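Calreticulin, putative (Trypanosoma cruzi, PDB 5HCF) probably acts as a lectin-like chaperone that binds carbohydrate and peptide through a globular domain of legume lectin fold. Local coordinates at residues A[4-7]-A[13-16]; A[28-33]-A[39-44]; A[85-90]-A[119-124]; A[107-112]-A[158-163]; A[138-141]-A[145-148]. All coordinates share one frame; numbering follows the deposited sequence. Where two conformers were deposited one is given.

Overall arrangement
Contacts 1, 3, 4 and 5 lie at or between the two antiparallel sheets of the legume lectin fold, and contact 2 lies at the margin of one of them. Contact 4 is the deep apolar one, two phenylalanines meeting between the sheets. Contact 5, about 9 Å from it between centres, also buries rings but adds a proline over a histidine; their strands 157-162 and 145-152 are neighbours in one sheet. Contact 3 shares the sheet of 107-112 and places its aromatic pair on another face, partly exposed. Contact 1 is buried yet polar, built on one carboxylate. Contact 2, about 18 Å from the centre of the chain, is a backbone pairing with charged side chains around it.

Contact 1: A[4-7]-A[13-16]; sequences FHEE and HWTT
Glu6 meets His13 and Trp14 through a single carboxylate oxygen. Two hydrogen bonds carry the contact. Trp14 NE1 gives its hydrogen to Glu6 OE1 at 2.8 Å, and the bond is nearly straight at 168°. His13 NE2 gives a second one to the same Glu6 OE1 at 2.6 Å. The oxygen lies close to both ring planes, though the imidazole bond is somewhat bent at 158°. The two donors reach it differently. The imidazole comes on the syn side, not far from the carboxylate plane. The indole comes from well above that plane.

Packing adds less. Glu6 CG lies 3.7 Å from Trp14 NE1, alongside the indole edge. The Glu6 chain leaves with CG anti to the backbone N (chi1 -176°) and then bends at chi2, which brings the carboxylate round to both rings. Within 13-16, Trp14 CD1 lies over one face of the His13 imidazole.

The second oxygen, Glu6 OE2, accepts from the backbone N of Phe8. Strand 2-6 belongs to one sheet of the lectin fold, and His13 and Trp14 lead into strand 15-16 of the other, so the contact links the two sheets near the start of the chain. Three N-H donors probably compensate the buried carboxylate well. It probably stays ionised, and a protonated imidazole would be favoured beside it.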
# COMPACT_ATOMS: atom_id res chain seq x y z
N PHE A 4 10.23 10.39 -1.10
CA PHE A 4 9.38 10.47 0.07
C PHE A 4 9.62 9.31 1.02
O PHE A 4 9.80 8.17 0.59
CB PHE A 4 7.91 10.51 -0.37
CG PHE A 4 6.93 10.60 0.76
CD1 PHE A 4 6.59 11.83 1.30
CD2 PHE A 4 6.34 9.46 1.26
CE1 PHE A 4 5.68 11.91 2.34
CE2 PHE A 4 5.43 9.53 2.30
CZ PHE A 4 5.10 10.76 2.84
N HIS A 5 9.63 9.61 2.31
CA HIS A 5 9.79 8.59 3.33
C HIS A 5 9.10 9.01 4.62
O HIS A 5 9.66 9.75 5.43
CB HIS A 5 11.27 8.32 3.60
CG HIS A 5 11.52 7.22 4.58
ND1 HIS A 5 12.76 6.94 5.11
CD2 HIS A 5 10.67 6.30 5.12
CE1 HIS A 5 12.67 5.92 5.94
NE2 HIS A 5 11.42 5.51 5.96
N GLU A 6 7.88 8.52 4.82
CA GLU A 6 7.15 8.78 6.06
C GLU A 6 7.59 7.81 7.15
O GLU A 6 7.34 6.61 7.06
CB GLU A 6 5.64 8.68 5.84
CG GLU A 6 4.83 9.03 7.06
CD GLU A 6 5.15 10.42 7.58
OE1 GLU A 6 4.70 11.41 6.96
OE2 GLU A 6 5.85 10.53 8.61
N GLU A 7 8.23 8.34 8.19
CA GLU A 7 8.70 7.53 9.31
C GLU A 7 7.66 7.47 10.41
O GLU A 7 7.74 6.64 11.33
CB GLU A 7 10.02 8.07 9.86
CG GLU A 7 11.19 7.87 8.92
CD GLU A 7 12.34 8.81 9.22
OE1 GLU A 7 12.20 10.02 8.97
OE2 GLU A 7 13.38 8.33 9.72
N HIS A 13 1.64 16.73 10.42
CA HIS A 13 1.58 17.10 9.01
C HIS A 13 0.57 16.25 8.23
O HIS A 13 0.37 16.45 7.03
CB HIS A 13 2.97 16.99 8.36
CG HIS A 13 3.60 15.65 8.53
ND1 HIS A 13 4.09 15.20 9.74
CD2 HIS A 13 3.84 14.65 7.64
CE1 HIS A 13 4.60 13.98 9.58
NE2 HIS A 13 4.46 13.63 8.32
N TRP A 14 -0.05 15.30 8.91
CA TRP A 14 -1.10 14.49 8.30
C TRP A 14 -2.47 15.08 8.64
O TRP A 14 -2.76 15.35 9.81
CB TRP A 14 -1.02 13.04 8.77
CG TRP A 14 -0.00 12.23 8.02
CD1 TRP A 14 1.35 12.31 8.14
CD2 TRP A 14 -0.26 11.21 7.05
NE1 TRP A 14 1.95 11.41 7.29
CE2 TRP A 14 0.98 10.72 6.61
CE3 TRP A 14 -1.43 10.68 6.50
CZ2 TRP A 14 1.09 9.71 5.65
CZ3 TRP A 14 -1.32 9.68 5.55
CH2 TRP A 14 -0.06 9.20 5.14
N THR A 15 -3.30 15.27 7.63
CA THR A 15 -4.62 15.86 7.83
C THR A 15 -5.72 14.82 7.81
O THR A 15 -5.83 14.04 6.87
CB THR A 15 -4.93 16.93 6.77
OG1 THR A 15 -3.85 17.87 6.71
CG2 THR A 15 -6.21 17.65 7.12
N THR A 16 -6.55 14.83 8.85
CA THR A 16 -7.66 13.89 8.97
C THR A 16 -8.92 14.49 8.35
O THR A 16 -9.26 15.64 8.61
CB THR A 16 -7.93 13.53 10.44
OG1 THR A 16 -6.70 13.17 11.08
CG2 THR A 16 -8.91 12.37 10.53

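Contact 2: A[28-33]-A[39-44]; sequences ISAGKF and KSKGLR
This is an antiparallel strand pairing at the margin of one sheet of the lectin fold, where strand 26-29 meets strand 42-45. Ser29 and Gly42 form the hydrogen-bonded pair. Ser29 N donates to Gly42 O at 3.0 Å, and Gly42 N donates back to Ser29 O at 3.0 Å. The second bond is the more bent, at 140° against 157° at the hydrogen. Ile28 and Leu43 form the neighbouring non-hydrogen-bonded pair. Two CA-H...O contacts flank the bonds, one from Ile28 CA to Gly42 O at 3.3 Å and one from Lys41 CA to Ser29 O.

The side chains fall into two groups. Ile28 CD1 reaches Leu43 CD2 at 4.5 Å, a loose apolar touch on one face, and Ile28 CG2 meets Lys41 CB. On the other face the extended Arg44 chain runs past Ser29, with Arg44 CD 3.3 Å from Ser29 OG. The Arg44 guanidinium is paired with Glu27, and Lys41 NZ with Glu38.

Beyond the pairing, the chain turns away. Ser29 OG stands anti to its own backbone N (chi1 154°) and accepts from Gly31 N at 2.9 Å, making an ST turn. Gly31 has backbone angles that suit glycine. Ala30 CB rests against Ser40 CB. The backbone thus supplies the bonds across the strands, while the charged groups find partners elsewhere. The hydroxyl of Ser29 serves its own turn, and Arg44 meets it chiefly through the methylene CD.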
# COMPACT_ATOMS: atom_id res chain seq x y z
N ILE A 28 0.79 8.19 17.41
CA ILE A 28 2.13 7.64 17.23
C ILE A 28 2.41 6.69 18.39
O ILE A 28 2.30 7.07 19.55
CB ILE A 28 3.20 8.75 17.18
CG1 ILE A 28 2.94 9.70 16.00
CG2 ILE A 28 4.59 8.15 17.13
CD1 ILE A 28 2.89 9.01 14.64
N SER A 29 2.76 5.45 18.07
CA SER A 29 2.93 4.43 19.10
C SER A 29 3.69 3.20 18.60
O SER A 29 3.69 2.91 17.40
CB SER A 29 1.56 3.99 19.63
OG SER A 29 1.62 2.67 20.14
N ALA A 30 4.33 2.50 19.53
CA ALA A 30 5.09 1.30 19.21
C ALA A 30 4.29 0.01 19.42
O ALA A 30 4.78 -1.08 19.12
CB ALA A 30 6.37 1.26 20.02
N GLY A 31 3.08 0.12 19.97
CA GLY A 31 2.23 -1.03 20.19
C GLY A 31 2.45 -1.72 21.53
O GLY A 31 3.29 -1.29 22.32
N LYS A 32 1.69 -2.79 21.79
CA LYS A 32 1.85 -3.55 23.03
C LYS A 32 3.21 -4.23 23.15
O LYS A 32 3.77 -4.31 24.24
CB LYS A 32 0.78 -4.64 23.16
CG LYS A 32 -0.65 -4.16 23.21
CD LYS A 32 -1.54 -5.30 23.66
CE LYS A 32 -1.39 -6.49 22.72
NZ LYS A 32 -2.37 -7.58 22.99
N PHE A 33 3.73 -4.73 22.04
CA PHE A 33 5.08 -5.28 22.01
C PHE A 33 5.83 -4.73 20.81
O PHE A 33 5.23 -4.39 19.79
CB PHE A 33 5.05 -6.81 21.96
CG PHE A 33 4.62 -7.36 20.63
CD1 PHE A 33 3.28 -7.43 20.30
CD2 PHE A 33 5.56 -7.82 19.72
CE1 PHE A 33 2.88 -7.93 19.08
CE2 PHE A 33 5.16 -8.32 18.50
CZ PHE A 33 3.82 -8.38 18.18
N LYS A 39 12.23 3.03 17.56
CA LYS A 39 12.25 2.78 16.12
C LYS A 39 11.03 2.01 15.65
O LYS A 39 10.74 1.98 14.45
CB LYS A 39 13.51 2.01 15.70
CG LYS A 39 14.81 2.75 15.94
CD LYS A 39 15.97 1.98 15.31
CE LYS A 39 16.33 0.73 16.11
NZ LYS A 39 17.70 0.25 15.73
N SER A 40 10.32 1.36 16.57
CA SER A 40 9.11 0.63 16.21
C SER A 40 7.90 1.54 16.21
O SER A 40 6.79 1.11 15.88
CB SER A 40 8.87 -0.55 17.16
OG SER A 40 9.89 -1.53 17.04
N LYS A 41 8.11 2.80 16.57
CA LYS A 41 7.01 3.77 16.58
C LYS A 41 6.44 3.98 15.18
O LYS A 41 7.18 3.94 14.18
CB LYS A 41 7.46 5.10 17.18
CG LYS A 41 7.69 5.05 18.69
CD LYS A 41 8.00 6.43 19.25
CE LYS A 41 7.83 6.46 20.76
NZ LYS A 41 8.25 7.77 21.34
N GLY A 42 5.14 4.21 15.10
CA GLY A 42 4.47 4.41 13.83
C GLY A 42 3.04 4.89 14.01
O GLY A 42 2.61 5.21 15.12
N LEU A 43 2.30 4.95 12.90
CA LEU A 43 0.92 5.41 12.92
C LEU A 43 0.01 4.28 13.38
O LEU A 43 -0.10 3.25 12.71
CB LEU A 43 0.50 5.92 11.54
CG LEU A 43 -0.79 6.71 11.42
CD1 LEU A 43 -2.00 5.81 11.52
CD2 LEU A 43 -0.85 7.80 12.48
N ARG A 44 -0.64 4.47 14.52
CA ARG A 44 -1.45 3.41 15.11
C ARG A 44 -2.93 3.78 15.13
O ARG A 44 -3.31 4.85 15.63
CB ARG A 44 -0.96 3.11 16.53
CG ARG A 44 -1.77 2.06 17.26
CD ARG A 44 -1.21 1.82 18.66
NE ARG A 44 -2.01 0.86 19.40
CZ ARG A 44 -3.12 1.17 20.08
NH1 ARG A 44 -3.54 2.42 20.13
NH2 ARG A 44 -3.79 0.22 20.72

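Contact 3: A[85-90]-A[119-124]; sequences GGYIKL and RVHIIL
Tyr87 and His121 form a T-shaped (edge-to-face) aromatic pair on one sheet of the legume lectin fold. The edge of the imidazole is directed toward the face of the phenol ring. The planes stand at 84° and the ring centroids are 5.4 Å apart. Strand 107-114 lies between their strands, 83-91 and 117-126, so the pair reaches over an intervening strand. The CA atoms of Tyr87 and His121 are 7.3 Å apart, and the side chains bridge that gap.

The close part is small. It involves Tyr87 CD2 and CE2 on one side and His121 CD2 on the other. The imidazole is further held by Asp112, whose OD2 bonds His121 NE2, and Arg119 CG lies over one of its faces. A carboxylate at that nitrogen helps to fix the rotation of the ring and probably polarises it.

The looser part is the tyrosine. Tyr87 is partly exposed, while His121 is buried. A bound acetic acid, probably from the crystallisation liquor, lies about 3 Å from the Tyr87 side chain, consistent with this side being accessible to small molecules. Tyr87 CG sits between the backbone N and the carbonyl carbon (chi1 51°), which turns the ring so that its face is offered to the His121 edge. The pair closes at one carbon of each ring, Tyr87 CD2 and His121 CD2, 3.9 Å apart.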
# COMPACT_ATOMS: atom_id res chain seq x y z
N GLY A 85 -8.69 -3.30 7.09
CA GLY A 85 -7.76 -3.00 6.02
C GLY A 85 -6.42 -2.49 6.53
O GLY A 85 -6.33 -1.98 7.64
N GLY A 86 -5.39 -2.64 5.71
CA GLY A 86 -4.07 -2.14 6.04
C GLY A 86 -3.36 -1.66 4.79
O GLY A 86 -2.14 -1.80 4.66
N TYR A 87 -4.13 -1.10 3.87
CA TYR A 87 -3.60 -0.65 2.59
C TYR A 87 -3.55 0.87 2.51
O TYR A 87 -4.33 1.56 3.18
CB TYR A 87 -4.45 -1.20 1.45
CG TYR A 87 -5.93 -0.95 1.63
CD1 TYR A 87 -6.51 0.25 1.21
CD2 TYR A 87 -6.76 -1.90 2.21
CE1 TYR A 87 -7.87 0.49 1.37
CE2 TYR A 87 -8.11 -1.67 2.38
CZ TYR A 87 -8.66 -0.48 1.96
OH TYR A 87 -10.01 -0.25 2.12
N ILE A 88 -2.65 1.39 1.68
CA ILE A 88 -2.53 2.83 1.48
C ILE A 88 -2.96 3.21 0.06
O ILE A 88 -3.13 2.34 -0.80
CB ILE A 88 -1.09 3.33 1.70
CG1 ILE A 88 -0.19 2.89 0.54
CG2 ILE A 88 -0.56 2.84 3.03
CD1 ILE A 88 1.20 3.48 0.58
N LYS A 89 -3.14 4.51 -0.17
CA LYS A 89 -3.52 5.01 -1.48
C LYS A 89 -2.60 6.14 -1.94
O LYS A 89 -2.15 6.95 -1.13
CB LYS A 89 -4.96 5.51 -1.47
CG LYS A 89 -6.01 4.43 -1.21
CD LYS A 89 -7.40 5.04 -1.20
CE LYS A 89 -8.48 3.98 -1.27
NZ LYS A 89 -9.84 4.59 -1.29
N LEU A 90 -2.33 6.19 -3.24
CA LEU A 90 -1.59 7.30 -3.82
C LEU A 90 -2.53 8.08 -4.73
O LEU A 90 -3.14 7.51 -5.64
CB LEU A 90 -0.36 6.79 -4.60
CG LEU A 90 0.55 5.82 -3.84
CD1 LEU A 90 1.71 5.37 -4.71
CD2 LEU A 90 1.06 6.44 -2.55
N ARG A 119 -6.49 -10.88 0.93
CA ARG A 119 -5.70 -10.61 -0.27
C ARG A 119 -4.86 -9.34 -0.13
O ARG A 119 -5.13 -8.49 0.74
CB ARG A 119 -6.60 -10.48 -1.50
CG ARG A 119 -7.28 -9.12 -1.62
CD ARG A 119 -8.02 -9.01 -2.94
NE ARG A 119 -7.10 -9.14 -4.08
CZ ARG A 119 -7.44 -8.95 -5.35
NH1 ARG A 119 -8.69 -8.62 -5.67
NH2 ARG A 119 -6.53 -9.09 -6.30
N VAL A 120 -3.86 -9.22 -0.99
CA VAL A 120 -3.11 -7.97 -1.11
C VAL A 120 -3.67 -7.17 -2.27
O VAL A 120 -3.66 -7.64 -3.41
CB VAL A 120 -1.60 -8.23 -1.31
CG1 VAL A 120 -0.85 -6.91 -1.42
CG2 VAL A 120 -1.05 -9.09 -0.17
N HIS A 121 -4.14 -5.97 -2.00
CA HIS A 121 -4.70 -5.13 -3.05
C HIS A 121 -3.61 -4.49 -3.87
O HIS A 121 -2.68 -3.90 -3.33
CB HIS A 121 -5.57 -4.01 -2.46
CG HIS A 121 -6.89 -4.47 -1.94
ND1 HIS A 121 -7.84 -5.06 -2.74
CD2 HIS A 121 -7.43 -4.41 -0.69
CE1 HIS A 121 -8.90 -5.36 -2.01
NE2 HIS A 121 -8.68 -4.97 -0.77
N ILE A 122 -3.72 -4.63 -5.19
CA ILE A 122 -2.96 -3.80 -6.10
C ILE A 122 -3.92 -3.27 -7.14
O ILE A 122 -4.11 -3.89 -8.19
CB ILE A 122 -1.81 -4.55 -6.77
CG1 ILE A 122 -0.92 -5.21 -5.72
CG2 ILE A 122 -0.99 -3.59 -7.62
CD1 ILE A 122 0.26 -5.95 -6.30
N ILE A 123 -4.54 -2.13 -6.85
CA ILE A 123 -5.60 -1.59 -7.69
C ILE A 123 -5.13 -0.34 -8.41
O ILE A 123 -4.72 0.64 -7.79
CB ILE A 123 -6.86 -1.27 -6.87
CG1 ILE A 123 -7.35 -2.51 -6.11
CG2 ILE A 123 -7.97 -0.73 -7.77
CD1 ILE A 123 -8.64 -2.31 -5.36
N LEU A 124 -5.17 -0.38 -9.74
CA LEU A 124 -4.71 0.73 -10.55
C LEU A 124 -5.89 1.43 -11.21
O LEU A 124 -6.74 0.79 -11.82
CB LEU A 124 -3.73 0.25 -11.62
CG LEU A 124 -2.33 -0.17 -11.16
CD1 LEU A 124 -1.64 -0.96 -12.25
CD2 LEU A 124 -1.51 1.06 -10.77

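Contact 4: A[107-112]-A[158-163]; sequences LMFGPD and YEFFLD
The contact belongs to the hydrophobic core between the two sheets, where Phe109 of strand 107-114 faces Phe160 of strand 157-162. Their CA atoms are 10.4 Å apart, and the gap is spanned by the two rings. Phe109 CE1 comes within 3.8 Å of Phe160 CE1. Phe109 CZ is just as near, at 3.8 Å from Phe160 CE1, and Phe160 CD1 completes the touching group. Two carbons of each ring therefore share the contact.

The ring planes are almost perpendicular, at 89°, and the centroids are 6.0 Å apart. This is a rim-to-rim meeting, and neither ring covers the face of the other. Phe160 CD1 lies in the plane of the Phe109 ring, at its edge. Both rings extend from their strands with CG anti to the backbone N, chi1 175° for Phe109 and 164° for Phe160. This directs both rings across the gap between the sheets.

In the legume lectin fold, two antiparallel sheets stack face to face, and such rings fill the space between them. Phe109 also packs on Tyr148 and Leu150 of strand 145-152, next to strand 157-162 in its sheet. Phe160 also rests on Lys167 of the next strand.

At Gly110 the chain turns a corner. Its backbone angles call for glycine, since a side chain there would press on the preceding carbonyl oxygen. Phe109 and Gly110 remain tied to the neighbouring strands by backbone bonds, with Ile88 and His121 respectively. Pro111, just past the corner, packs on Tyr148 and Phe139.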
# COMPACT_ATOMS: atom_id res chain seq x y z
N LEU A 107 -3.44 4.61 -7.21
CA LEU A 107 -3.07 3.30 -6.68
C LEU A 107 -3.66 3.04 -5.30
O LEU A 107 -3.62 3.89 -4.41
CB LEU A 107 -1.54 3.16 -6.62
CG LEU A 107 -0.95 1.86 -6.06
CD1 LEU A 107 -1.12 0.69 -7.04
CD2 LEU A 107 0.51 2.04 -5.68
N MET A 108 -4.23 1.85 -5.13
CA MET A 108 -4.61 1.34 -3.82
C MET A 108 -3.83 0.06 -3.56
O MET A 108 -3.99 -0.93 -4.28
CB MET A 108 -6.12 1.09 -3.74
CG MET A 108 -6.57 0.44 -2.44
SD MET A 108 -8.36 0.45 -2.25
CE MET A 108 -8.63 -1.16 -1.50
N PHE A 109 -2.98 0.09 -2.54
CA PHE A 109 -1.99 -0.96 -2.35
C PHE A 109 -1.82 -1.36 -0.88
O PHE A 109 -1.57 -0.51 -0.03
CB PHE A 109 -0.65 -0.47 -2.93
CG PHE A 109 0.50 -1.40 -2.70
CD1 PHE A 109 0.43 -2.72 -3.08
CD2 PHE A 109 1.67 -0.93 -2.11
CE1 PHE A 109 1.50 -3.57 -2.87
CE2 PHE A 109 2.74 -1.77 -1.90
CZ PHE A 109 2.66 -3.09 -2.28
N GLY A 110 -1.98 -2.65 -0.60
CA GLY A 110 -1.74 -3.17 0.74
C GLY A 110 -2.66 -4.31 1.13
O GLY A 110 -3.56 -4.67 0.38
N PRO A 111 -2.43 -4.89 2.32
CA PRO A 111 -3.20 -6.04 2.81
C PRO A 111 -4.63 -5.67 3.20
O PRO A 111 -4.88 -4.57 3.68
CB PRO A 111 -2.40 -6.49 4.04
CG PRO A 111 -1.74 -5.24 4.52
CD PRO A 111 -1.37 -4.50 3.27
N ASP A 112 -5.55 -6.61 3.00
CA ASP A 112 -6.95 -6.41 3.38
C ASP A 112 -7.55 -7.76 3.76
O ASP A 112 -7.36 -8.75 3.06
CB ASP A 112 -7.74 -5.76 2.24
CG ASP A 112 -9.15 -5.35 2.67
OD1 ASP A 112 -9.42 -5.30 3.89
OD2 ASP A 112 -9.98 -5.06 1.78
N TYR A 158 6.08 -5.29 -13.67
CA TYR A 158 5.95 -4.96 -12.25
C TYR A 158 6.49 -6.09 -11.37
O TYR A 158 6.69 -7.21 -11.83
CB TYR A 158 4.49 -4.69 -11.89
CG TYR A 158 3.66 -5.95 -11.76
CD1 TYR A 158 3.18 -6.61 -12.88
CD2 TYR A 158 3.37 -6.48 -10.51
CE1 TYR A 158 2.43 -7.76 -12.76
CE2 TYR A 158 2.62 -7.63 -10.38
CZ TYR A 158 2.15 -8.27 -11.51
OH TYR A 158 1.40 -9.41 -11.39
N GLU A 159 6.73 -5.78 -10.11
CA GLU A 159 7.14 -6.79 -9.16
C GLU A 159 6.66 -6.43 -7.76
O GLU A 159 6.83 -5.30 -7.31
CB GLU A 159 8.65 -6.98 -9.19
CG GLU A 159 9.15 -8.21 -8.44
CD GLU A 159 10.57 -8.57 -8.80
OE1 GLU A 159 11.22 -7.78 -9.52
OE2 GLU A 159 11.04 -9.65 -8.37
N PHE A 160 6.07 -7.41 -7.08
CA PHE A 160 5.55 -7.20 -5.73
C PHE A 160 6.38 -7.96 -4.70
O PHE A 160 6.61 -9.17 -4.83
CB PHE A 160 4.09 -7.63 -5.65
CG PHE A 160 3.59 -7.81 -4.24
CD1 PHE A 160 3.55 -6.74 -3.37
CD2 PHE A 160 3.18 -9.05 -3.79
CE1 PHE A 160 3.10 -6.90 -2.07
CE2 PHE A 160 2.73 -9.22 -2.49
CZ PHE A 160 2.69 -8.14 -1.63
N PHE A 161 6.82 -7.26 -3.66
CA PHE A 161 7.64 -7.86 -2.62
C PHE A 161 6.89 -7.87 -1.30
O PHE A 161 6.31 -6.86 -0.90
CB PHE A 161 8.96 -7.11 -2.46
CG PHE A 161 9.79 -7.08 -3.71
CD1 PHE A 161 9.50 -6.20 -4.74
CD2 PHE A 161 10.87 -7.94 -3.85
CE1 PHE A 161 10.26 -6.19 -5.89
CE2 PHE A 161 11.64 -7.92 -4.99
CZ PHE A 161 11.34 -7.05 -6.01
N LEU A 162 6.93 -9.00 -0.61
CA LEU A 162 6.40 -9.09 0.74
C LEU A 162 7.54 -9.44 1.68
O LEU A 162 8.24 -10.43 1.47
CB LEU A 162 5.28 -10.13 0.82
CG LEU A 162 4.37 -10.06 2.04
CD1 LEU A 162 2.94 -10.40 1.64
CD2 LEU A 162 4.85 -10.98 3.15
N ASP A 163 7.75 -8.60 2.68
CA ASP A 163 8.87 -8.75 3.62
C ASP A 163 10.21 -8.85 2.90
O ASP A 163 11.08 -9.61 3.30
CB ASP A 163 8.66 -9.99 4.49
CG ASP A 163 7.42 -9.90 5.34
OD1 ASP A 163 6.97 -8.76 5.62
OD2 ASP A 163 6.89 -10.95 5.73

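Contact 5: A[138-141]-A[145-148]; sequences RFPE and THVY
Pro140 and His146 bury the most surface here, with Tyr148 close behind. The proline ring lies over one face of the imidazole. Pro140 CG is 3.6 Å from the His146 ring centroid and only 19° off the ring normal, which makes a CH-pi contact. Pro140 CB also sits over that face, 3.4 Å from His146 NE2. Both imidazole nitrogens have partners beyond the proline. NE2 bonds Asp142, and ND1 bonds Asp163, just past the end of strand 157-162. These two bonds fix the rotation of the ring, with one face turned to the proline.

Tyr148 approaches Phe139 with its hydroxyl end. Tyr148 OH lies 3.3 Å from Phe139 CB and 3.5 Å from Phe139 CD2. Phe139 CB lies in the plane of the tyrosine ring, at its edge. Phe139 takes a chi1 of 71°, with CG between the backbone N and the carbonyl carbon, and this sets its ring beside the hydroxyl.

The contact packs the loop before strand 145-152 onto that strand. Tyr148 and Phe139 both also pack on Val120 of the facing sheet. With a carboxylate at each nitrogen, His146 would probably favour the protonated, positively charged state, which should strengthen its attraction to both acids.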
# COMPACT_ATOMS: atom_id res chain seq x y z
N ARG A 138 -2.49 -13.99 -0.61
CA ARG A 138 -2.85 -13.78 0.79
C ARG A 138 -1.65 -13.29 1.59
O ARG A 138 -0.52 -13.73 1.37
CB ARG A 138 -3.40 -15.07 1.41
CG ARG A 138 -4.73 -15.52 0.84
CD ARG A 138 -5.24 -16.76 1.58
NE ARG A 138 -6.66 -16.99 1.37
CZ ARG A 138 -7.59 -16.82 2.31
NH1 ARG A 138 -7.24 -16.44 3.53
NH2 ARG A 138 -8.87 -17.05 2.03
N PHE A 139 -1.89 -12.36 2.51
CA PHE A 139 -0.81 -11.86 3.36
C PHE A 139 -0.81 -12.64 4.67
O PHE A 139 -1.83 -13.20 5.06
CB PHE A 139 -0.96 -10.36 3.61
CG PHE A 139 -2.11 -9.99 4.51
CD1 PHE A 139 -3.37 -9.78 3.99
CD2 PHE A 139 -1.91 -9.85 5.88
CE1 PHE A 139 -4.43 -9.43 4.81
CE2 PHE A 139 -2.96 -9.51 6.71
CZ PHE A 139 -4.22 -9.30 6.17
N PRO A 140 0.35 -12.69 5.34
CA PRO A 140 0.51 -13.51 6.54
C PRO A 140 -0.40 -13.06 7.67
O PRO A 140 -0.49 -11.87 7.97
CB PRO A 140 1.99 -13.32 6.92
CG PRO A 140 2.64 -12.68 5.74
CD PRO A 140 1.58 -11.95 4.99
N GLU A 141 -1.09 -14.01 8.28
CA GLU A 141 -2.07 -13.70 9.31
C GLU A 141 -1.46 -13.93 10.68
O GLU A 141 -1.73 -14.94 11.33
CB GLU A 141 -3.34 -14.53 9.12
CG GLU A 141 -4.14 -14.10 7.91
CD GLU A 141 -5.40 -14.92 7.72
OE1 GLU A 141 -6.19 -14.56 6.81
OE2 GLU A 141 -5.59 -15.91 8.46
N THR A 145 5.20 -7.56 12.04
CA THR A 145 5.28 -6.51 11.03
C THR A 145 5.58 -7.11 9.66
O THR A 145 6.49 -7.92 9.51
CB THR A 145 6.37 -5.47 11.38
OG1 THR A 145 6.00 -4.75 12.55
CG2 THR A 145 6.56 -4.48 10.23
N HIS A 146 4.81 -6.70 8.66
CA HIS A 146 5.06 -7.12 7.29
C HIS A 146 5.19 -5.91 6.37
O HIS A 146 4.53 -4.89 6.58
CB HIS A 146 3.97 -8.06 6.80
CG HIS A 146 3.88 -9.33 7.60
ND1 HIS A 146 4.78 -10.36 7.46
CD2 HIS A 146 2.99 -9.72 8.54
CE1 HIS A 146 4.46 -11.33 8.29
NE2 HIS A 146 3.37 -10.97 8.95
N VAL A 147 6.03 -6.04 5.36
CA VAL A 147 6.32 -4.95 4.44
C VAL A 147 5.79 -5.25 3.04
O VAL A 147 5.97 -6.35 2.52
CB VAL A 147 7.84 -4.68 4.35
CG1 VAL A 147 8.12 -3.43 3.52
CG2 VAL A 147 8.44 -4.55 5.74
N TYR A 148 5.16 -4.26 2.43
CA TYR A 148 4.60 -4.43 1.09
C TYR A 148 5.25 -3.43 0.14
O TYR A 148 5.14 -2.22 0.32
CB TYR A 148 3.08 -4.27 1.12
CG TYR A 148 2.43 -5.19 2.12
CD1 TYR A 148 2.35 -4.84 3.46
CD2 TYR A 148 1.91 -6.42 1.73
CE1 TYR A 148 1.76 -5.68 4.38
CE2 TYR A 148 1.31 -7.27 2.64
CZ TYR A 148 1.24 -6.90 3.97
OH TYR A 148 0.65 -7.73 4.88